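Local coordinates for CELL division inhibitor (Pyrococcus furiosus, PDB 1G3Q), which probably binds and hydrolyses ATP as a MinD-type P-loop ATPase of the cell division machinery, and here holds ADP with a magnesium ion, at residues Val37-Leu41 with Ile117-Ala121; Val140-Glu144 with Leu170-Gly174; Met75-Asp79 with Gly210-Lys215. All coordinates share one frame; numbering follows the deposited sequence.

Contact 1 (Val37-Leu41 with Ile117-Ala121); sequences VDGDL and IDCPA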
loop_
_atom_site.group_PDB
_atom_site.type_symbol
_atom_site.label_atom_id
_atom_site.label_comp_id
_atom_site.label_asym_id
_atom_site.label_seq_id
_atom_site.Cartn_x
_atom_site.Cartn_y
_atom_site.Cartn_z
ATOM N N VAL A 37 -1.756 6.923 0.794
ATOM C CA VAL A 37 -0.982 7.719 -0.149
ATOM C C VAL A 37 -0.663 6.965 -1.440
ATOM O O VAL A 37 -0.147 5.851 -1.406
ATOM C CB VAL A 37 0.349 8.174 0.498
ATOM C CG1 VAL A 37 1.163 8.999 -0.488
ATOM C CG2 VAL A 37 0.063 8.988 1.763
ATOM N N ASP A 38 -0.973 7.578 -2.578
ATOM C CA ASP A 38 -0.681 6.945 -3.856
ATOM C C ASP A 38 0.704 7.372 -4.320
ATOM O O ASP A 38 0.856 8.389 -5.000
ATOM C CB ASP A 38 -1.706 7.334 -4.924
ATOM C CG ASP A 38 -1.596 6.465 -6.163
ATOM O OD1 ASP A 38 -0.540 5.814 -6.335
ATOM O OD2 ASP A 38 -2.552 6.426 -6.963
ATOM N N GLY A 39 1.713 6.595 -3.942
ATOM C CA GLY A 39 3.073 6.910 -4.339
ATOM C C GLY A 39 3.465 6.270 -5.662
ATOM O O GLY A 39 4.637 6.298 -6.046
ATOM N N ASP A 40 2.496 5.677 -6.355
ATOM C CA ASP A 40 2.774 5.049 -7.644
ATOM C C ASP A 40 2.536 6.123 -8.698
ATOM O O ASP A 40 1.512 6.141 -9.386
ATOM C CB ASP A 40 1.844 3.859 -7.884
ATOM C CG ASP A 40 2.450 2.843 -8.828
ATOM O OD1 ASP A 40 3.177 3.271 -9.747
ATOM O OD2 ASP A 40 2.200 1.627 -8.658
ATOM N N LEU A 41 3.508 7.019 -8.813
ATOM C CA LEU A 41 3.434 8.150 -9.720
ATOM C C LEU A 41 3.091 7.874 -11.184
ATOM O O LEU A 41 2.366 8.659 -11.798
ATOM C CB LEU A 41 4.737 8.955 -9.630
ATOM C CG LEU A 41 5.121 9.418 -8.213
ATOM C CD1 LEU A 41 6.385 10.266 -8.269
ATOM C CD2 LEU A 41 3.981 10.219 -7.602
ATOM N N ILE A 117 1.651 4.019 2.323
ATOM C CA ILE A 117 2.113 4.438 1.006
ATOM C C ILE A 117 2.088 3.320 -0.029
ATOM O O ILE A 117 2.824 2.339 0.081
ATOM C CB ILE A 117 3.558 4.985 1.061
ATOM C CG1 ILE A 117 3.710 5.985 2.211
ATOM C CG2 ILE A 117 3.897 5.658 -0.264
ATOM C CD1 ILE A 117 5.168 6.317 2.543
ATOM N N ASP A 118 1.234 3.480 -1.032
ATOM C CA ASP A 118 1.119 2.520 -2.122
ATOM C C ASP A 118 2.318 2.835 -3.015
ATOM O O ASP A 118 2.373 3.895 -3.635
ATOM C CB ASP A 118 -0.190 2.761 -2.880
ATOM C CG ASP A 118 -0.444 1.730 -3.964
ATOM O OD1 ASP A 118 0.378 0.798 -4.130
ATOM O OD2 ASP A 118 -1.482 1.860 -4.651
ATOM N N CYS A 119 3.280 1.922 -3.073
ATOM C CA CYS A 119 4.482 2.152 -3.870
ATOM C C CYS A 119 4.557 1.386 -5.177
ATOM O O CYS A 119 3.959 0.322 -5.330
ATOM C CB CYS A 119 5.736 1.783 -3.063
ATOM S SG CYS A 119 5.921 2.595 -1.469
ATOM N N PRO A 120 5.271 1.945 -6.161
ATOM C CA PRO A 120 5.390 1.219 -7.422
ATOM C C PRO A 120 6.408 0.136 -7.060
ATOM O O PRO A 120 7.138 0.283 -6.080
ATOM C CB PRO A 120 5.959 2.267 -8.376
ATOM C CG PRO A 120 6.746 3.164 -7.476
ATOM C CD PRO A 120 5.856 3.294 -6.262
ATOM N N ALA A 121 6.458 -0.947 -7.822
ATOM C CA ALA A 121 7.400 -2.014 -7.514
ATOM C C ALA A 121 8.799 -1.718 -8.041
ATOM O O ALA A 121 8.995 -0.805 -8.840
ATOM C CB ALA A 121 6.899 -3.323 -8.100
HETATM O O HOH W 1 1.079 0.210 -6.505
#
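Asp118 N donates to Val37 O over 2.8 Å, a nearly straight (165°) backbone bond between the ends of two parallel strands. One step on, Gly39 N approaches Asp118 O at 2.8 Å, but the bond is weak because it is bent to 126°. Asp38 then folds the chain: its OD1 accepts from Asp40 N (3.0 Å), an Asx turn that fixes the loop leaving the strand. With CG anti to the backbone N (chi1 -175°), Asp118 carries its carboxylate to the face it shares with Asp38, where OD2 bonds Thr17 OG1 of the P-loop helix. A water lies 2.8 Å from Asp40 OD2; its approach to Asp118 OD1 is too short to be read with confidence. The Asp40 carboxylate also slides past the Pro120 ring, OD1 lying 3.3 Å from Pro120 CB. Replacing Asp40 by an alanine removes that carboxylate and would probably leave the water without this partner and Pro120 CB without its neighbour. At Gly39 a side chain would press on Ile117 CG2 and Asp118 O, while Val37 CG1 and Ile117 CG2 pack loosely (4.3 Å) on the face opposite Asp38 and Asp118. Asp40 and Asp118 have been seen to bind magnesium in this protein, although neither holds the ion in this model; strand 114-118, apolar and ending in Asp118, is probably the Walker B motif of P-loop ATPases.

Contact 2 (Val140-Glu144 with Leu170-Gly174); sequences VTNPE and LNRYG. With ADP (adenosine-5'-diphosphate), chain C.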
loop_
_atom_site.group_PDB
_atom_site.type_symbol
_atom_site.label_atom_id
_atom_site.label_comp_id
_atom_site.label_asym_id
_atom_site.label_seq_id
_atom_site.Cartn_x
_atom_site.Cartn_y
_atom_site.Cartn_z
ATOM N N VAL A 140 4.832 -7.124 0.086
ATOM C CA VAL A 140 3.709 -7.782 -0.567
ATOM C C VAL A 140 4.276 -8.662 -1.672
ATOM O O VAL A 140 5.040 -8.195 -2.515
ATOM C CB VAL A 140 2.729 -6.762 -1.187
ATOM C CG1 VAL A 140 1.610 -7.493 -1.902
ATOM C CG2 VAL A 140 2.159 -5.862 -0.099
ATOM N N THR A 141 3.902 -9.935 -1.663
ATOM C CA THR A 141 4.403 -10.872 -2.656
ATOM C C THR A 141 3.379 -11.942 -3.001
ATOM O O THR A 141 2.394 -12.129 -2.288
ATOM C CB THR A 141 5.669 -11.584 -2.141
ATOM O OG1 THR A 141 6.186 -12.450 -3.161
ATOM C CG2 THR A 141 5.336 -12.415 -0.907
ATOM N N ASN A 142 3.619 -12.636 -4.107
ATOM C CA ASN A 142 2.748 -13.720 -4.532
ATOM C C ASN A 142 3.516 -15.014 -4.270
ATOM O O ASN A 142 4.713 -14.975 -3.990
ATOM C CB ASN A 142 2.397 -13.581 -6.013
ATOM C CG ASN A 142 1.626 -12.307 -6.307
ATOM O OD1 ASN A 142 0.827 -11.848 -5.486
ATOM N ND2 ASN A 142 1.851 -11.735 -7.485
ATOM N N PRO A 143 2.838 -16.171 -4.343
ATOM C CA PRO A 143 3.469 -17.476 -4.103
ATOM C C PRO A 143 4.483 -17.960 -5.147
ATOM O O PRO A 143 4.697 -19.164 -5.283
ATOM C CB PRO A 143 2.272 -18.424 -3.996
ATOM C CG PRO A 143 1.151 -17.529 -3.549
ATOM C CD PRO A 143 1.375 -16.312 -4.403
ATOM N N GLU A 144 5.102 -17.039 -5.882
ATOM C CA GLU A 144 6.096 -17.408 -6.892
ATOM C C GLU A 144 7.494 -17.197 -6.325
ATOM O O GLU A 144 7.789 -16.136 -5.781
ATOM C CB GLU A 144 5.940 -16.554 -8.151
ATOM C CG GLU A 144 4.686 -16.821 -8.965
ATOM C CD GLU A 144 4.602 -15.930 -10.194
ATOM O OE1 GLU A 144 4.565 -14.691 -10.029
ATOM O OE2 GLU A 144 4.579 -16.467 -11.325
ATOM N N LEU A 170 1.379 -12.742 2.011
ATOM C CA LEU A 170 1.384 -13.689 0.905
ATOM C C LEU A 170 0.029 -13.528 0.235
ATOM O O LEU A 170 -0.963 -14.105 0.674
ATOM C CB LEU A 170 1.553 -15.121 1.416
ATOM C CG LEU A 170 1.654 -16.220 0.354
ATOM C CD1 LEU A 170 2.883 -15.984 -0.518
ATOM C CD2 LEU A 170 1.743 -17.578 1.039
ATOM N N ASN A 171 -0.007 -12.735 -0.828
ATOM C CA ASN A 171 -1.252 -12.472 -1.531
ATOM C C ASN A 171 -1.518 -13.393 -2.716
ATOM O O ASN A 171 -0.600 -13.991 -3.284
ATOM C CB ASN A 171 -1.277 -11.006 -1.980
ATOM C CG ASN A 171 -2.608 -10.602 -2.583
ATOM O OD1 ASN A 171 -3.667 -10.985 -2.084
ATOM N ND2 ASN A 171 -2.561 -9.813 -3.651
ATOM N N ARG A 172 -2.796 -13.504 -3.069
ATOM C CA ARG A 172 -3.244 -14.324 -4.185
ATOM C C ARG A 172 -2.903 -15.803 -4.010
ATOM O O ARG A 172 -2.585 -16.499 -4.975
ATOM C CB ARG A 172 -2.643 -13.781 -5.482
ATOM C CG ARG A 172 -2.681 -12.259 -5.537
ATOM C CD ARG A 172 -2.628 -11.723 -6.948
ATOM N NE ARG A 172 -3.807 -12.102 -7.724
ATOM C CZ ARG A 172 -4.084 -11.624 -8.932
ATOM N NH1 ARG A 172 -3.271 -10.743 -9.496
ATOM N NH2 ARG A 172 -5.166 -12.032 -9.581
ATOM N N TYR A 173 -2.979 -16.281 -2.773
ATOM C CA TYR A 173 -2.682 -17.678 -2.496
ATOM C C TYR A 173 -3.866 -18.559 -2.877
ATOM O O TYR A 173 -5.004 -18.278 -2.506
ATOM C CB TYR A 173 -2.356 -17.879 -1.015
ATOM C CG TYR A 173 -1.990 -19.307 -0.682
ATOM C CD1 TYR A 173 -0.813 -19.875 -1.170
ATOM C CD2 TYR A 173 -2.837 -20.104 0.084
ATOM C CE1 TYR A 173 -0.489 -21.207 -0.904
ATOM C CE2 TYR A 173 -2.523 -21.438 0.355
ATOM C CZ TYR A 173 -1.348 -21.981 -0.142
ATOM O OH TYR A 173 -1.036 -23.293 0.123
ATOM N N GLY A 174 -3.590 -19.626 -3.619
ATOM C CA GLY A 174 -4.646 -20.528 -4.037
ATOM C C GLY A 174 -5.010 -20.310 -5.492
ATOM O O GLY A 174 -5.891 -20.979 -6.033
HETATM P PB ADP C . -0.282 -3.793 -7.806
HETATM O O1B ADP C . 0.198 -3.528 -9.146
HETATM O O2B ADP C . 0.711 -4.586 -7.065
HETATM O O3B ADP C . -0.736 -2.476 -6.908
HETATM P PA ADP C . -3.027 -4.452 -7.603
HETATM O O1A ADP C . -3.641 -3.457 -8.413
HETATM O O2A ADP C . -3.219 -4.247 -6.192
HETATM O O3A ADP C . -1.556 -4.668 -7.903
HETATM O "O5'" ADP C . -3.681 -5.752 -7.978
HETATM C "C5'" ADP C . -3.696 -6.297 -9.353
HETATM C "C4'" ADP C . -5.013 -6.889 -9.702
HETATM O "O4'" ADP C . -5.219 -8.169 -9.039
HETATM C "C3'" ADP C . -6.201 -6.071 -9.302
HETATM O "O3'" ADP C . -7.144 -6.007 -10.369
HETATM C "C2'" ADP C . -6.821 -6.753 -8.121
HETATM O "O2'" ADP C . -8.236 -6.630 -8.002
HETATM C "C1'" ADP C . -6.446 -8.167 -8.259
HETATM N N9 ADP C . -6.084 -8.831 -6.976
HETATM C C8 ADP C . -5.129 -8.532 -5.991
HETATM N N7 ADP C . -5.089 -9.348 -4.977
HETATM C C5 ADP C . -6.071 -10.265 -5.275
HETATM C C6 ADP C . -6.549 -11.416 -4.586
HETATM N N6 ADP C . -6.008 -11.763 -3.418
HETATM N N1 ADP C . -7.583 -12.154 -5.166
HETATM C C2 ADP C . -8.122 -11.777 -6.366
HETATM N N3 ADP C . -7.728 -10.698 -7.086
HETATM C C4 ADP C . -6.699 -9.978 -6.491
#
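Asn171 faces two ways: its backbone N donates to Thr141 O (2.9 Å, 155°), while its side-chain amide reads the adenine of ADP. OD1 accepts from ADP N6 at 2.8 Å and ND2 donates to ADP N7 at 2.9 Å, the latter bond nearly straight at 167°. This two-pronged grip suits an amino group beside a ring nitrogen, and is consistent with a preference for adenine over guanine. CG anti to the backbone N (chi1 -173°) brings the amide to the edge of the base, and Thr14 O of the P-loop takes a further bond from ND2, helping to hold the amide's rotation. Arg172 adds a second surface. Its chain bends at chi3 and lays one face of the guanidinium against the nucleotide, ADP C4 standing 3.6 Å above that plane toward its rim and NH1 lying 3.3 Å from ADP O4'; a salt bridge from NE to Glu199 steadies it. Behind these groups is a beta-alpha-beta crossover, in which strand 136-141, helix 145-160 and strand 164-173 bring the two parallel strand ends together, the second strand turning a corner at Arg172. Pro143 fills the angle of that corner. Its CD rests 3.2 Å from Asn171 O, its CG meets Leu170 CD1 at 3.8 Å, and the same CG reaches Tyr173 CD1 in the plane of the ring, at its edge. On the far side of Pro143, Thr141 OG1 donates to Asn142 O in the carbonyl plane, on a lone pair, tying down the start of the turn toward helix 145-160.

Contact 3 (Met75-Asp79 with Gly210-Lys215); sequences MTQFD and GIPAVK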
loop_
_atom_site.group_PDB
_atom_site.type_symbol
_atom_site.label_atom_id
_atom_site.label_comp_id
_atom_site.label_asym_id
_atom_site.label_seq_id
_atom_site.Cartn_x
_atom_site.Cartn_y
_atom_site.Cartn_z
ATOM N N MET A 75 -11.311 13.382 1.639
ATOM C CA MET A 75 -12.092 12.464 2.458
ATOM C C MET A 75 -12.406 11.297 1.533
ATOM O O MET A 75 -12.234 11.401 0.316
ATOM C CB MET A 75 -13.430 13.101 2.850
ATOM C CG MET A 75 -14.391 13.236 1.646
ATOM S SD MET A 75 -16.088 13.822 1.986
ATOM C CE MET A 75 -16.956 12.264 2.297
ATOM N N THR A 76 -12.857 10.190 2.110
ATOM C CA THR A 76 -13.286 9.038 1.330
ATOM C C THR A 76 -14.614 8.688 1.992
ATOM O O THR A 76 -14.955 9.260 3.029
ATOM C CB THR A 76 -12.342 7.826 1.455
ATOM O OG1 THR A 76 -12.459 7.262 2.766
ATOM C CG2 THR A 76 -10.899 8.240 1.196
ATOM N N GLN A 77 -15.361 7.762 1.408
ATOM C CA GLN A 77 -16.645 7.373 1.977
ATOM C C GLN A 77 -16.456 6.467 3.193
ATOM O O GLN A 77 -17.425 6.022 3.798
ATOM C CB GLN A 77 -17.472 6.639 0.923
ATOM C CG GLN A 77 -16.930 5.260 0.587
ATOM C CD GLN A 77 -17.458 4.739 -0.730
ATOM O OE1 GLN A 77 -17.012 5.158 -1.802
ATOM N NE2 GLN A 77 -18.421 3.831 -0.661
ATOM N N PHE A 78 -15.204 6.204 3.553
ATOM C CA PHE A 78 -14.908 5.324 4.675
ATOM C C PHE A 78 -14.498 6.073 5.934
ATOM O O PHE A 78 -13.717 7.033 5.884
ATOM C CB PHE A 78 -13.817 4.335 4.259
ATOM C CG PHE A 78 -14.112 3.649 2.957
ATOM C CD1 PHE A 78 -15.095 2.671 2.881
ATOM C CD2 PHE A 78 -13.467 4.039 1.790
ATOM C CE1 PHE A 78 -15.436 2.093 1.663
ATOM C CE2 PHE A 78 -13.801 3.468 0.563
ATOM C CZ PHE A 78 -14.785 2.497 0.499
ATOM N N ASP A 79 -15.044 5.626 7.063
ATOM C CA ASP A 79 -14.758 6.236 8.354
ATOM C C ASP A 79 -13.278 6.256 8.673
ATOM O O ASP A 79 -12.615 5.219 8.632
ATOM C CB ASP A 79 -15.470 5.487 9.488
ATOM C CG ASP A 79 -16.963 5.717 9.495
ATOM O OD1 ASP A 79 -17.440 6.585 8.737
ATOM O OD2 ASP A 79 -17.656 5.033 10.273
ATOM N N GLY A 210 -14.773 0.118 -6.592
ATOM C CA GLY A 210 -14.308 1.348 -5.973
ATOM C C GLY A 210 -14.600 1.291 -4.482
ATOM O O GLY A 210 -14.653 2.315 -3.795
ATOM N N ILE A 211 -14.810 0.077 -3.986
ATOM C CA ILE A 211 -15.078 -0.154 -2.568
ATOM C C ILE A 211 -14.308 -1.411 -2.189
ATOM O O ILE A 211 -14.652 -2.507 -2.633
ATOM C CB ILE A 211 -16.576 -0.417 -2.295
ATOM C CG1 ILE A 211 -17.424 0.767 -2.768
ATOM C CG2 ILE A 211 -16.791 -0.646 -0.800
ATOM C CD1 ILE A 211 -18.939 0.501 -2.689
ATOM N N PRO A 212 -13.250 -1.270 -1.375
ATOM C CA PRO A 212 -12.447 -2.427 -0.963
ATOM C C PRO A 212 -13.295 -3.570 -0.415
ATOM O O PRO A 212 -14.214 -3.353 0.378
ATOM C CB PRO A 212 -11.506 -1.836 0.082
ATOM C CG PRO A 212 -11.272 -0.444 -0.455
ATOM C CD PRO A 212 -12.684 -0.021 -0.836
ATOM N N ALA A 213 -12.971 -4.784 -0.846
ATOM C CA ALA A 213 -13.696 -5.975 -0.428
ATOM C C ALA A 213 -13.890 -6.082 1.078
ATOM O O ALA A 213 -14.914 -6.590 1.538
ATOM C CB ALA A 213 -12.992 -7.221 -0.951
ATOM N N VAL A 214 -12.923 -5.601 1.853
ATOM C CA VAL A 214 -13.033 -5.693 3.302
ATOM C C VAL A 214 -14.356 -5.097 3.774
ATOM O O VAL A 214 -14.930 -5.563 4.755
ATOM C CB VAL A 214 -11.835 -4.999 4.017
ATOM C CG1 VAL A 214 -11.882 -3.499 3.804
ATOM C CG2 VAL A 214 -11.851 -5.333 5.503
ATOM N N LYS A 215 -14.854 -4.085 3.064
ATOM C CA LYS A 215 -16.125 -3.478 3.441
ATOM C C LYS A 215 -17.264 -3.867 2.499
ATOM O O LYS A 215 -18.374 -4.144 2.946
ATOM C CB LYS A 215 -16.013 -1.952 3.489
ATOM C CG LYS A 215 -17.227 -1.297 4.151
ATOM C CD LYS A 215 -17.084 0.216 4.256
ATOM C CE LYS A 215 -18.297 0.822 4.936
ATOM N NZ LYS A 215 -18.239 2.306 4.978
HETATM O O HOH W 2 -16.288 2.884 6.995
#
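Phe78 and Lys215 keep their CA atoms 9.0 Å apart, and Gln77 and Ile211 are similarly spaced, a separation too wide for backbone pairing, so that side chains bridge loop 75-79 and segment 210-215. The Phe78 ring carries most of the contact. Lys215, extended from CG to NZ, runs obliquely past it and sets CD at the ring edge, 3.4 Å from Phe78 CD1. Ile211 CG2 comes to the same ring in plane, 3.9 Å from Phe78 CE1, its side chain crossing at about a right angle. Phe78 and Pro212 come toward each other from opposite directions, Pro212 CD 3.5 Å from Phe78 CZ. Each segment takes part in a local motif. In the loop between strands 74-75 and 81-84, Thr76 OG1 accepts from Phe78 N (3.0 Å), an ST turn; in the other segment Gly210, with positive phi, is the C-prime residue of the Schellman motif that ends helix 201-209, and Pro212 is the N-cap of the short helix that follows. Gln77 lays its CG over the ring of its neighbour: chi1 of 70° puts CG between the backbone N and the carbonyl carbon, and this carbon stands over the centre of one face of the Phe78 ring. Its NE2 reaches on to Ile211 CG1 at 3.8 Å. Beyond the ring edge, a water accepts from Lys215 NZ (2.9 Å) and from Asp79 N (3.0 Å), joining the lysine tip to the loop. Pro212 also packs on Asn22 and Val25 of helix 16-29, which begins with the P-loop's Lys16 and Thr17.

Overall arrangement
Of the three contacts in this P-loop ATPase, two border the nucleotide and the third is packing at some distance from it. Contacts 1 and 2 lie on the same sheet, their centres 19 Å apart, with the P-loop strand 3-8 running between the two strand pairs. Contact 1 serves the magnesium and phosphate end: the Asp40 side chain is about 4 Å from the magnesium ion at the nearest atoms. Contact 2 serves the base, the Asn171 side chain lying about 10 Å from that ion, again at the nearest atoms. Contact 3, centred 18 Å from contact 1 and 23 Å from contact 2, is more remote; its Pro212 side chain is about 10 Å from ADP at the nearest atoms. No two contacts touch.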